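Local structure of phenylacetaldehyde dehydrogenase (Burkholderia cenocepacia, 4O5H) at residues D297-A302 with I334-K339; V290-D295 with A323-K328; D41-R46 with D66-Q71; K31-G36 with N235-Y240. The protein probably oxidises phenylacetaldehyde to phenylacetate with NAD+ as the electron acceptor. All coordinates share one frame; numbering follows the deposited sequence.

Contact 1. Residues D297-A302 with I334-K339; sequences DLDKAA and IERVAK
The guanidinium group of R336 has the side chain of L298 over one face and the carboxylate of D299 at its edge. L298 CB stands above the centre of the group, 3.8 Å from R336 CZ, while L298 CD1, further out on the leucine, lies 3.7 Å from R336 NH1. A leucine suits this place because a delocalised cation tolerates an apolar cover on its face and keeps its N-H groups for the rim. D299 uses that rim: R336 NE donates to D299 OD1 over 2.7 Å in a charged hydrogen bond bent to 146°. The oxygen lies almost in the guanidinium plane, yet NE approaches it from above the carboxylate plane; the planes are 47° apart, and the pair meets through one oxygen and one nitrogen, unlike a coplanar two-bond pairing. R336 can reach across because its chain is extended from CG to NE. R336 NH1 also donates to the backbone oxygen of G332, one turn earlier, and this second bond helps fix the rotation of the group.

Beneath this polar rim the helices meet at the methyl of A302, a side chain small enough for close approach. A302 CB lies 3.4 Å from R336 CB, and V337 CG2 rests 3.8 Å from A302 CB. D297 caps the first helix, its OD1 accepting from K300 N at 3.0 Å.

The axes of helix segments 298-302 and 334-339 pass 8.9 Å apart and cross at -52°. V337 also touches L420 of strand 419-425 and V400 of strand 399-402, which places the contact against the neighbouring sheet, with the salt bridge on its exposed side.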
loop_
_atom_site.group_PDB
_atom_site.type_symbol
_atom_site.label_atom_id
_atom_site.label_comp_id
_atom_site.label_asym_id
_atom_site.label_seq_id
_atom_site.Cartn_x
_atom_site.Cartn_y
_atom_site.Cartn_z
ATOM N N ASP A 297 37.632 6.956 -11.832
ATOM C CA ASP A 297 38.846 6.166 -11.701
ATOM C C ASP A 297 38.509 4.739 -12.145
ATOM O O ASP A 297 37.580 4.128 -11.607
ATOM C CB ASP A 297 39.279 6.122 -10.245
ATOM C CG ASP A 297 40.521 5.287 -10.036
ATOM O OD1 ASP A 297 40.494 4.054 -10.160
ATOM O OD2 ASP A 297 41.557 5.869 -9.713
ATOM N N LEU A 298 39.271 4.199 -13.088
ATOM C CA LEU A 298 38.929 2.907 -13.691
ATOM C C LEU A 298 38.964 1.737 -12.711
ATOM O O LEU A 298 38.111 0.836 -12.771
ATOM C CB LEU A 298 39.867 2.596 -14.851
ATOM C CG LEU A 298 39.891 3.567 -16.042
ATOM C CD1 LEU A 298 40.820 3.023 -17.115
ATOM C CD2 LEU A 298 38.519 3.781 -16.624
ATOM N N ASP A 299 39.924 1.741 -11.795
ATOM C CA ASP A 299 40.008 0.659 -10.816
ATOM C C ASP A 299 38.884 0.725 -9.790
ATOM O O ASP A 299 38.328 -0.301 -9.428
ATOM C CB ASP A 299 41.350 0.655 -10.118
ATOM C CG ASP A 299 42.482 0.252 -11.055
ATOM O OD1 ASP A 299 42.320 -0.672 -11.872
ATOM O OD2 ASP A 299 43.545 0.857 -10.962
ATOM N N LYS A 300 38.585 1.913 -9.290
ATOM C CA LYS A 300 37.460 2.102 -8.372
ATOM C C LYS A 300 36.155 1.673 -9.012
ATOM O O LYS A 300 35.287 1.034 -8.356
ATOM C CB LYS A 300 37.316 3.581 -7.958
ATOM C CG LYS A 300 35.954 3.949 -7.292
ATOM C CD LYS A 300 35.939 4.230 -5.786
ATOM C CE LYS A 300 34.783 5.139 -5.349
ATOM N NZ LYS A 300 34.873 6.558 -5.790
ATOM N N ALA A 301 35.969 2.055 -10.260
ATOM C CA ALA A 301 34.723 1.722 -10.956
ATOM C C ALA A 301 34.621 0.225 -11.163
ATOM O O ALA A 301 33.554 -0.368 -10.921
ATOM C CB ALA A 301 34.626 2.456 -12.280
ATOM N N ALA A 302 35.719 -0.410 -11.540
ATOM C CA ALA A 302 35.685 -1.836 -11.796
ATOM C C ALA A 302 35.411 -2.601 -10.499
ATOM O O ALA A 302 34.662 -3.564 -10.493
ATOM C CB ALA A 302 36.983 -2.320 -12.416
ATOM N N ILE A 334 35.683 -3.186 -18.082
ATOM C CA ILE A 334 35.300 -4.564 -18.218
ATOM C C ILE A 334 36.497 -5.527 -18.123
ATOM O O ILE A 334 36.409 -6.614 -17.510
ATOM C CB ILE A 334 34.447 -4.778 -19.501
ATOM C CG1 ILE A 334 33.375 -5.796 -19.265
ATOM C CG2 ILE A 334 35.304 -5.261 -20.657
ATOM C CD1 ILE A 334 32.332 -5.316 -18.268
ATOM N N GLU A 335 37.620 -5.142 -18.707
ATOM C CA GLU A 335 38.828 -5.935 -18.586
ATOM C C GLU A 335 39.145 -6.124 -17.107
ATOM O O GLU A 335 39.369 -7.242 -16.656
ATOM C CB GLU A 335 39.927 -5.246 -19.326
ATOM C CG GLU A 335 41.322 -5.845 -19.222
ATOM C CD GLU A 335 42.427 -4.793 -19.413
ATOM O OE1 GLU A 335 42.760 -3.986 -18.493
ATOM O OE2 GLU A 335 42.974 -4.773 -20.518
ATOM N N ARG A 336 39.087 -5.042 -16.351
ATOM C CA ARG A 336 39.351 -5.108 -14.920
ATOM C C ARG A 336 38.312 -5.940 -14.157
ATOM O O ARG A 336 38.675 -6.696 -13.261
ATOM C CB ARG A 336 39.439 -3.716 -14.310
ATOM C CG ARG A 336 40.686 -2.942 -14.712
ATOM C CD ARG A 336 40.489 -1.468 -14.376
ATOM N NE ARG A 336 41.712 -0.699 -14.514
ATOM C CZ ARG A 336 42.205 -0.287 -15.673
ATOM N NH1 ARG A 336 41.590 -0.567 -16.827
ATOM N NH2 ARG A 336 43.331 0.411 -15.694
ATOM N N VAL A 337 37.035 -5.778 -14.499
ATOM C CA VAL A 337 35.954 -6.560 -13.831
ATOM C C VAL A 337 36.106 -8.070 -14.065
ATOM O O VAL A 337 35.971 -8.864 -13.155
ATOM C CB VAL A 337 34.572 -6.088 -14.322
ATOM C CG1 VAL A 337 33.492 -7.039 -13.884
ATOM C CG2 VAL A 337 34.286 -4.656 -13.851
ATOM N N ALA A 338 36.434 -8.467 -15.285
ATOM C CA ALA A 338 36.696 -9.882 -15.579
ATOM C C ALA A 338 37.867 -10.440 -14.763
ATOM O O ALA A 338 37.813 -11.591 -14.296
ATOM C CB ALA A 338 36.974 -10.056 -17.050
ATOM N N LYS A 339 38.951 -9.664 -14.626
ATOM C CA LYS A 339 40.111 -10.106 -13.824
ATOM C C LYS A 339 39.670 -10.299 -12.373
ATOM O O LYS A 339 40.044 -11.273 -11.742
ATOM C CB LYS A 339 41.298 -9.127 -13.914
#

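Contact 2. Residues V290-D295 with A323-K328; sequences VIVLPD and AYIHSK
A beta-alpha-beta unit made of strand 288-292, helix 298-310 and strand 320-326 brings V290-V292 beside A323-H326 as parallel neighbours in the interior of a mixed sheet. Three backbone hydrogen bonds join them: Y324 N to V290 O at 2.8 Å, V292 N to Y324 O at 2.9 Å, and H326 N to V292 O at 3.0 Å. Y324 therefore both gives and receives, the usual parallel pattern in which one residue bridges two on the partner strand.

V290, V292, A323 and I325 point to the face covered by helices 298-310 and 330-343. V292 and I325 run side by side, V292 CG2 meeting I325 CG1 at 4.0 Å, and beta-branched residues serve well here because they favour extended backbones while filling the layer under the helices. V292 continues onto A301 and V305 of helix 298-310, and I325 onto V333 of helix 330-343. I291 and Y324 occupy the other face, where the tyrosine hydroxyl is hydrogen-bonded to Q406.

Past the strand ends, P294 packs over the imidazole of H326. The histidine turns CG anti to its own N (chi1 -171°), which swings the ring beneath the proline. The ring is also held at its rim, since H326 ND1 accepts from K328 N at 3.0 Å. In the resulting CH-pi contact, P294 CG sits 3.8 Å from the centroid of the H326 ring and only 13° off the ring normal.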
loop_
_atom_site.group_PDB
_atom_site.type_symbol
_atom_site.label_atom_id
_atom_site.label_comp_id
_atom_site.label_asym_id
_atom_site.label_seq_id
_atom_site.Cartn_x
_atom_site.Cartn_y
_atom_site.Cartn_z
ATOM N N VAL A 290 23.726 -0.396 -13.246
ATOM C CA VAL A 290 24.882 0.277 -12.721
ATOM C C VAL A 290 25.409 1.138 -13.856
ATOM O O VAL A 290 25.827 0.614 -14.906
ATOM C CB VAL A 290 25.937 -0.772 -12.354
ATOM C CG1 VAL A 290 27.243 -0.116 -11.941
ATOM C CG2 VAL A 290 25.414 -1.686 -11.251
ATOM N N ILE A 291 25.390 2.446 -13.676
ATOM C CA ILE A 291 25.787 3.378 -14.738
ATOM C C ILE A 291 27.123 3.997 -14.408
ATOM O O ILE A 291 27.252 4.685 -13.413
ATOM C CB ILE A 291 24.747 4.484 -14.874
ATOM C CG1 ILE A 291 23.385 3.885 -15.216
ATOM C CG2 ILE A 291 25.162 5.513 -15.928
ATOM C CD1 ILE A 291 22.267 4.917 -15.153
ATOM N N VAL A 292 28.103 3.764 -15.256
ATOM C CA VAL A 292 29.446 4.297 -15.045
ATOM C C VAL A 292 29.750 5.422 -16.015
ATOM O O VAL A 292 29.824 5.222 -17.241
ATOM C CB VAL A 292 30.485 3.170 -15.188
ATOM C CG1 VAL A 292 31.903 3.697 -14.905
ATOM C CG2 VAL A 292 30.120 2.015 -14.237
ATOM N N LEU A 293 29.958 6.612 -15.458
ATOM C CA LEU A 293 30.269 7.797 -16.269
ATOM C C LEU A 293 31.766 7.876 -16.580
ATOM O O LEU A 293 32.573 7.246 -15.907
ATOM C CB LEU A 293 29.759 9.067 -15.580
ATOM C CG LEU A 293 28.259 9.096 -15.287
ATOM C CD1 LEU A 293 27.807 10.459 -14.786
ATOM C CD2 LEU A 293 27.433 8.674 -16.505
ATOM N N PRO A 294 32.142 8.636 -17.642
ATOM C CA PRO A 294 33.512 8.536 -18.143
ATOM C C PRO A 294 34.542 9.236 -17.278
ATOM O O PRO A 294 35.713 9.080 -17.538
ATOM C CB PRO A 294 33.445 9.206 -19.522
ATOM C CG PRO A 294 32.254 10.079 -19.478
ATOM C CD PRO A 294 31.282 9.415 -18.540
ATOM N N ASP A 295 34.132 9.968 -16.247
ATOM C CA ASP A 295 35.095 10.647 -15.384
ATOM C C ASP A 295 35.665 9.778 -14.258
ATOM O O ASP A 295 36.469 10.280 -13.483
ATOM C CB ASP A 295 34.491 11.918 -14.785
ATOM C CG ASP A 295 33.313 11.626 -13.785
ATOM O OD1 ASP A 295 32.254 11.138 -14.226
ATOM O OD2 ASP A 295 33.470 11.953 -12.591
ATOM N N ALA A 323 25.386 -3.683 -16.251
ATOM C CA ALA A 323 26.323 -2.586 -16.185
ATOM C C ALA A 323 26.320 -1.855 -17.514
ATOM O O ALA A 323 26.514 -2.453 -18.563
ATOM C CB ALA A 323 27.707 -3.075 -15.839
ATOM N N TYR A 324 26.052 -0.555 -17.462
ATOM C CA TYR A 324 26.124 0.305 -18.623
ATOM C C TYR A 324 27.288 1.249 -18.379
ATOM O O TYR A 324 27.250 2.095 -17.485
ATOM C CB TYR A 324 24.797 1.048 -18.810
ATOM C CG TYR A 324 23.663 0.102 -19.099
ATOM C CD1 TYR A 324 23.557 -0.527 -20.334
ATOM C CD2 TYR A 324 22.728 -0.226 -18.111
ATOM C CE1 TYR A 324 22.520 -1.416 -20.585
ATOM C CE2 TYR A 324 21.708 -1.109 -18.345
ATOM C CZ TYR A 324 21.598 -1.715 -19.573
ATOM O OH TYR A 324 20.598 -2.602 -19.813
ATOM N N ILE A 325 28.318 1.124 -19.210
ATOM C CA ILE A 325 29.558 1.835 -18.997
ATOM C C ILE A 325 29.887 2.684 -20.220
ATOM O O ILE A 325 29.801 2.214 -21.347
ATOM C CB ILE A 325 30.718 0.854 -18.793
ATOM C CG1 ILE A 325 30.414 -0.059 -17.607
ATOM C CG2 ILE A 325 32.021 1.601 -18.595
ATOM C CD1 ILE A 325 31.150 -1.392 -17.701
ATOM N N HIS A 326 30.207 3.950 -19.975
ATOM C CA HIS A 326 30.435 4.857 -21.048
ATOM C C HIS A 326 31.513 4.282 -21.983
ATOM O O HIS A 326 32.525 3.753 -21.528
ATOM C CB HIS A 326 30.824 6.231 -20.501
ATOM C CG HIS A 326 30.874 7.287 -21.552
ATOM N ND1 HIS A 326 31.917 7.387 -22.437
ATOM C CD2 HIS A 326 29.996 8.255 -21.899
ATOM C CE1 HIS A 326 31.700 8.379 -23.277
ATOM N NE2 HIS A 326 30.538 8.919 -22.973
ATOM N N SER A 327 31.292 4.437 -23.282
ATOM C CA SER A 327 32.169 3.870 -24.293
ATOM C C SER A 327 33.640 4.308 -24.189
ATOM O O SER A 327 34.529 3.524 -24.499
ATOM C CB SER A 327 31.633 4.192 -25.703
ATOM O OG SER A 327 31.469 5.590 -25.891
ATOM N N LYS A 328 33.914 5.527 -23.753
ATOM C CA LYS A 328 35.307 5.955 -23.523
ATOM C C LYS A 328 36.042 5.076 -22.506
ATOM O O LYS A 328 37.254 4.905 -22.628
ATOM C CB LYS A 328 35.434 7.459 -23.163
#

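Contact 3. Residues D41-R46 with D66-Q71; sequences DAASGR and DERDVQ
D69 turns its CG anti to the carbonyl carbon (chi1 -51°), carrying its carboxylate from the first turn of helix 67-82 to the backbone of A43, while R68 bends at chi3 (-77°) to bring its guanidinium back over the same loop. Two motifs meet here: a capping box formed by D66 and D69 at the start of the helix, and a type I beta turn from A42 to G45.

D69 links them. Its OD2 accepts from D66 N through the anti lone pair, closing the box, and its OD1 accepts from A43 N at 2.8 Å on the syn side. An aspartate suits the place because its two oxygens can serve helix and loop at once, and the backbone N-H groups at the helix start probably stabilise its negative charge. Two waters add to the grip: water 1 donates to D41 O and D69 OD1, and water 2 donates to D69 OD2 while accepting from S44 N.

D66, the N-cap residue, accepts from R68 N with OD1 and also holds the R68 side chain. R68 NH2 donates to D66 OD2 at 2.8 Å and R68 NE to the same oxygen at 3.0 Å; a weak bond from R68 NE to D66 OD1 completes a side-on salt bridge that engages both oxygens. G45 ends the turn at a positive phi (74°), where a side chain would press on the preceding carbonyl oxygen, and S44 OG accepts from R46 N in an ST turn. A42 and D69 both touch M33 of strand 33-35. The small side chains of A43 and S44 let the loop lie close to the R68 guanidinium: S44 CB is 3.6 Å from R68 NH2, and the methyl of A43 rests over one face, its CB 3.8 Å from R68 CZ.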
loop_
_atom_site.group_PDB
_atom_site.type_symbol
_atom_site.label_atom_id
_atom_site.label_comp_id
_atom_site.label_asym_id
_atom_site.label_seq_id
_atom_site.Cartn_x
_atom_site.Cartn_y
_atom_site.Cartn_z
ATOM N N ASP A 41 5.893 -29.573 16.947
ATOM C CA ASP A 41 6.019 -30.189 15.650
ATOM C C ASP A 41 4.804 -29.846 14.819
ATOM O O ASP A 41 3.828 -29.306 15.319
ATOM C CB ASP A 41 6.081 -31.670 15.817
ATOM C CG ASP A 41 7.170 -32.072 16.757
ATOM O OD1 ASP A 41 8.291 -31.632 16.558
ATOM O OD2 ASP A 41 6.887 -32.839 17.704
ATOM N N ALA A 42 4.842 -30.197 13.546
ATOM C CA ALA A 42 3.662 -30.095 12.704
ATOM C C ALA A 42 2.635 -31.126 13.168
ATOM O O ALA A 42 3.012 -32.208 13.613
ATOM C CB ALA A 42 4.045 -30.334 11.261
ATOM N N ALA A 43 1.339 -30.821 12.999
ATOM C CA ALA A 43 0.285 -31.765 13.328
ATOM C C ALA A 43 0.536 -33.103 12.641
ATOM O O ALA A 43 0.227 -34.145 13.205
ATOM C CB ALA A 43 -1.095 -31.203 12.944
ATOM N N SER A 44 1.044 -33.063 11.410
ATOM C CA SER A 44 1.232 -34.284 10.636
ATOM C C SER A 44 2.461 -35.090 11.100
ATOM O O SER A 44 2.659 -36.203 10.669
ATOM C CB SER A 44 1.428 -33.923 9.156
ATOM O OG SER A 44 2.670 -33.258 8.963
ATOM N N GLY A 45 3.310 -34.500 11.922
ATOM C CA GLY A 45 4.625 -35.054 12.131
ATOM C C GLY A 45 5.645 -34.871 10.979
ATOM O O GLY A 45 6.789 -35.220 11.154
ATOM N N ARG A 46 5.267 -34.350 9.818
ATOM C CA ARG A 46 6.192 -34.286 8.693
ATOM C C ARG A 46 7.312 -33.299 8.928
ATOM O O ARG A 46 7.150 -32.301 9.626
ATOM C CB ARG A 46 5.485 -33.941 7.367
ATOM C CG ARG A 46 4.736 -35.137 6.724
ATOM C CD ARG A 46 4.291 -34.867 5.279
ATOM N NE ARG A 46 3.138 -34.010 5.290
ATOM C CZ ARG A 46 2.214 -33.944 4.326
ATOM N NH1 ARG A 46 2.279 -34.700 3.226
ATOM N NH2 ARG A 46 1.204 -33.094 4.458
ATOM N N ASP A 66 1.535 -27.449 7.617
ATOM C CA ASP A 66 0.440 -27.277 6.661
ATOM C C ASP A 66 -0.485 -26.161 7.162
ATOM O O ASP A 66 -0.157 -25.441 8.128
ATOM C CB ASP A 66 -0.253 -28.625 6.309
ATOM C CG ASP A 66 -1.100 -29.210 7.456
ATOM O OD1 ASP A 66 -1.391 -28.549 8.453
ATOM O OD2 ASP A 66 -1.491 -30.386 7.372
ATOM N N GLU A 67 -1.619 -26.025 6.504
ATOM C CA GLU A 67 -2.593 -25.012 6.806
ATOM C C GLU A 67 -3.071 -25.057 8.271
ATOM O O GLU A 67 -3.300 -23.998 8.893
ATOM C CB GLU A 67 -3.784 -25.167 5.827
ATOM C CG GLU A 67 -4.727 -23.991 5.859
ATOM C CD GLU A 67 -5.655 -23.926 4.627
ATOM O OE1 GLU A 67 -6.200 -24.993 4.250
ATOM O OE2 GLU A 67 -5.858 -22.800 4.057
ATOM N N ARG A 68 -3.177 -26.251 8.844
ATOM C CA ARG A 68 -3.630 -26.402 10.241
ATOM C C ARG A 68 -2.659 -25.710 11.177
ATOM O O ARG A 68 -3.056 -24.997 12.085
ATOM C CB ARG A 68 -3.687 -27.881 10.676
ATOM C CG ARG A 68 -4.670 -28.747 9.933
ATOM C CD ARG A 68 -4.503 -30.230 10.314
ATOM N NE ARG A 68 -3.343 -30.839 9.670
ATOM C CZ ARG A 68 -2.980 -32.111 9.804
ATOM N NH1 ARG A 68 -3.662 -32.945 10.591
ATOM N NH2 ARG A 68 -1.920 -32.565 9.151
ATOM N N ASP A 69 -1.372 -25.935 10.953
ATOM C CA ASP A 69 -0.355 -25.351 11.824
ATOM C C ASP A 69 -0.332 -23.822 11.669
ATOM O O ASP A 69 -0.190 -23.076 12.647
ATOM C CB ASP A 69 1.036 -25.956 11.540
ATOM C CG ASP A 69 1.010 -27.480 11.537
ATOM O OD1 ASP A 69 0.681 -28.090 12.592
ATOM O OD2 ASP A 69 1.271 -28.070 10.480
ATOM N N VAL A 70 -0.453 -23.365 10.450
ATOM C CA VAL A 70 -0.451 -21.909 10.180
ATOM C C VAL A 70 -1.657 -21.263 10.853
ATOM O O VAL A 70 -1.514 -20.235 11.492
ATOM C CB VAL A 70 -0.452 -21.596 8.691
ATOM C CG1 VAL A 70 -0.647 -20.100 8.446
ATOM C CG2 VAL A 70 0.846 -22.046 8.056
ATOM N N GLN A 71 -2.823 -21.879 10.712
ATOM C CA GLN A 71 -4.028 -21.389 11.400
ATOM C C GLN A 71 -3.854 -21.312 12.913
ATOM O O GLN A 71 -4.292 -20.361 13.521
ATOM C CB GLN A 71 -5.230 -22.245 11.076
ATOM C CG GLN A 71 -5.726 -21.972 9.656
ATOM C CD GLN A 71 -6.663 -23.020 9.155
ATOM O OE1 GLN A 71 -6.887 -24.052 9.785
ATOM N NE2 GLN A 71 -7.231 -22.765 8.009
HETATM O O HOH W 1 1.394 -27.431 15.270
HETATM O O HOH W 2 0.758 -30.643 9.650
#

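Contact 4. Residues K31-G36 with N235-Y240; sequences KQMLIG and NIVTGY
L34 and I236 form a single antiparallel bridge of the hydrogen-bonded kind, with I236 N donating to L34 O at 2.8 Å and L34 N to I236 O at 3.1 Å. N235 extends the pairing with its side chain. With chi1 at -51° the amide of N235 swings beside its own backbone N, and N235 OD1 accepts from G36 N at 2.8 Å, the donor lying in the plane of the amide carbonyl. Asparagine fits because its amide offers both roles: ND2 donates to the backbone oxygens of G232 and V205, so the buried amide is held at both its oxygen and its nitrogen. Glycine is well suited to position 36, where phi is positive (60°).

The bridge joins strand 33-35, which pairs with strand 38-40 in a small antiparallel hairpin, to strand 234-236, which lies parallel to strand 204-208 in the large mixed sheet. G239 just beyond belongs to a glycine-rich sequence resembling a Rossmann-type turn, consistent with the NAD-binding domain of this family, though no nucleotide is bound here.

M33 covers the chain after the bridge. Its CB lies 3.3 Å from I236 O, its CG passes 3.6 Å from T238 OG1, and its bent end sets SD 4.1 Å from V237 CB. T238 N gives M33 SD a weak hydrogen bond of 3.7 Å; methionine, flexible and polarisable, can follow such an uneven surface. The threonine hydroxyl finds its stronger partner in the carbonyl oxygen of P63. L34 and I236 meet through their CB atoms at 4.3 Å, and I236 packs further on L218 of helix 215-227.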
loop_
_atom_site.group_PDB
_atom_site.type_symbol
_atom_site.label_atom_id
_atom_site.label_comp_id
_atom_site.label_asym_id
_atom_site.label_seq_id
_atom_site.Cartn_x
_atom_site.Cartn_y
_atom_site.Cartn_z
ATOM N N LYS A 31 14.419 -29.858 16.231
ATOM C CA LYS A 31 13.941 -28.490 15.917
ATOM C C LYS A 31 12.438 -28.512 15.912
ATOM O O LYS A 31 11.830 -29.440 15.366
ATOM C CB LYS A 31 14.367 -28.018 14.507
ATOM C CG LYS A 31 15.831 -28.215 14.160
ATOM C CD LYS A 31 16.773 -27.350 14.971
ATOM C CE LYS A 31 18.172 -27.650 14.491
ATOM N NZ LYS A 31 18.627 -29.063 14.687
ATOM N N GLN A 32 11.855 -27.428 16.393
ATOM C CA GLN A 32 10.413 -27.257 16.405
ATOM C C GLN A 32 10.013 -25.841 15.982
ATOM O O GLN A 32 10.831 -24.927 16.002
ATOM C CB GLN A 32 9.910 -27.537 17.807
ATOM C CG GLN A 32 10.160 -28.962 18.235
ATOM C CD GLN A 32 9.526 -29.260 19.534
ATOM O OE1 GLN A 32 9.897 -28.688 20.563
ATOM N NE2 GLN A 32 8.527 -30.139 19.514
ATOM N N MET A 33 8.741 -25.679 15.630
ATOM C CA MET A 33 8.157 -24.359 15.368
ATOM C C MET A 33 7.796 -23.678 16.691
ATOM O O MET A 33 7.552 -24.345 17.676
ATOM C CB MET A 33 6.864 -24.495 14.567
ATOM C CG MET A 33 7.081 -25.090 13.221
ATOM S SD MET A 33 5.592 -25.210 12.260
ATOM C CE MET A 33 4.724 -26.623 12.965
ATOM N N LEU A 34 7.652 -22.363 16.657
ATOM C CA LEU A 34 7.180 -21.608 17.817
ATOM C C LEU A 34 5.750 -21.152 17.570
ATOM O O LEU A 34 5.511 -20.271 16.718
ATOM C CB LEU A 34 8.091 -20.403 18.050
ATOM C CG LEU A 34 7.665 -19.461 19.185
ATOM C CD1 LEU A 34 7.609 -20.211 20.493
ATOM C CD2 LEU A 34 8.618 -18.297 19.302
ATOM N N ILE A 35 4.808 -21.790 18.242
ATOM C CA ILE A 35 3.398 -21.519 18.023
ATOM C C ILE A 35 2.756 -21.171 19.357
ATOM O O ILE A 35 2.548 -22.039 20.215
ATOM C CB ILE A 35 2.696 -22.717 17.356
ATOM C CG1 ILE A 35 3.339 -22.933 16.003
ATOM C CG2 ILE A 35 1.189 -22.474 17.203
ATOM C CD1 ILE A 35 2.822 -24.100 15.226
ATOM N N GLY A 36 2.486 -19.890 19.545
ATOM C CA GLY A 36 1.991 -19.417 20.822
ATOM C C GLY A 36 3.001 -19.714 21.929
ATOM O O GLY A 36 4.196 -19.475 21.759
ATOM N N ASN A 235 5.423 -15.735 16.387
ATOM C CA ASN A 235 5.223 -17.145 16.065
ATOM C C ASN A 235 5.987 -17.438 14.793
ATOM O O ASN A 235 6.100 -16.569 13.920
ATOM C CB ASN A 235 3.749 -17.412 15.822
ATOM C CG ASN A 235 2.876 -16.882 16.937
ATOM O OD1 ASN A 235 2.681 -17.566 17.941
ATOM N ND2 ASN A 235 2.467 -15.621 16.836
ATOM N N ILE A 236 6.583 -18.621 14.718
ATOM C CA ILE A 236 7.474 -18.981 13.614
ATOM C C ILE A 236 7.114 -20.342 13.073
ATOM O O ILE A 236 7.228 -21.350 13.777
ATOM C CB ILE A 236 8.930 -18.992 14.025
ATOM C CG1 ILE A 236 9.316 -17.648 14.642
ATOM C CG2 ILE A 236 9.844 -19.229 12.807
ATOM C CD1 ILE A 236 10.720 -17.569 15.234
ATOM N N VAL A 237 6.703 -20.378 11.809
ATOM C CA VAL A 237 6.233 -21.605 11.172
ATOM C C VAL A 237 7.105 -21.950 10.002
ATOM O O VAL A 237 7.374 -21.079 9.178
ATOM C CB VAL A 237 4.757 -21.507 10.712
ATOM C CG1 VAL A 237 3.832 -21.426 11.910
ATOM C CG2 VAL A 237 4.484 -20.293 9.860
ATOM N N THR A 238 7.538 -23.208 9.900
ATOM C CA THR A 238 8.499 -23.611 8.846
ATOM C C THR A 238 7.762 -24.498 7.870
ATOM O O THR A 238 6.771 -25.114 8.243
ATOM C CB THR A 238 9.686 -24.371 9.429
ATOM O OG1 THR A 238 9.228 -25.402 10.346
ATOM C CG2 THR A 238 10.610 -23.411 10.173
ATOM N N GLY A 239 8.192 -24.488 6.610
ATOM C CA GLY A 239 7.550 -25.315 5.572
ATOM C C GLY A 239 7.641 -24.735 4.189
ATOM O O GLY A 239 8.358 -23.754 3.982
ATOM N N TYR A 240 6.856 -25.279 3.255
ATOM C CA TYR A 240 6.905 -24.843 1.875
ATOM C C TYR A 240 6.101 -23.597 1.629
ATOM O O TYR A 240 5.047 -23.382 2.241
ATOM C CB TYR A 240 6.400 -25.946 0.950
ATOM C CG TYR A 240 7.245 -27.173 0.987
ATOM C CD1 TYR A 240 8.522 -27.134 0.469
ATOM C CD2 TYR A 240 6.779 -28.385 1.538
ATOM C CE1 TYR A 240 9.329 -28.252 0.493
ATOM C CE2 TYR A 240 7.593 -29.511 1.563
ATOM C CZ TYR A 240 8.853 -29.425 1.044
ATOM O OH TYR A 240 9.692 -30.502 1.063
#

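How the contacts relate
The four contacts form two touching pairs on opposite sides of the chain's centre. Contacts 1 and 2 have centres 11 Å apart: helix 298-310 of contact 1 is the crossover between the strands of contact 2, and helix 330-343 follows the second strand. Both helices pack on those strands, with A301 CB 4.0 Å from V292 CG1 and I334 CD1 4.1 Å from I325 CD1. Contacts 3 and 4 lie 9 Å apart between centres, and M33 connects them, its CE 3.6 Å from A42 N and 4.0 Å from D69 CB. Contact 3 is nested in the loop that contact 4 closes. Nearest atoms of contacts 2 and 4 remain about 32 Å apart. The bound sodium ion is about 11 Å from the T238 side chain of contact 4.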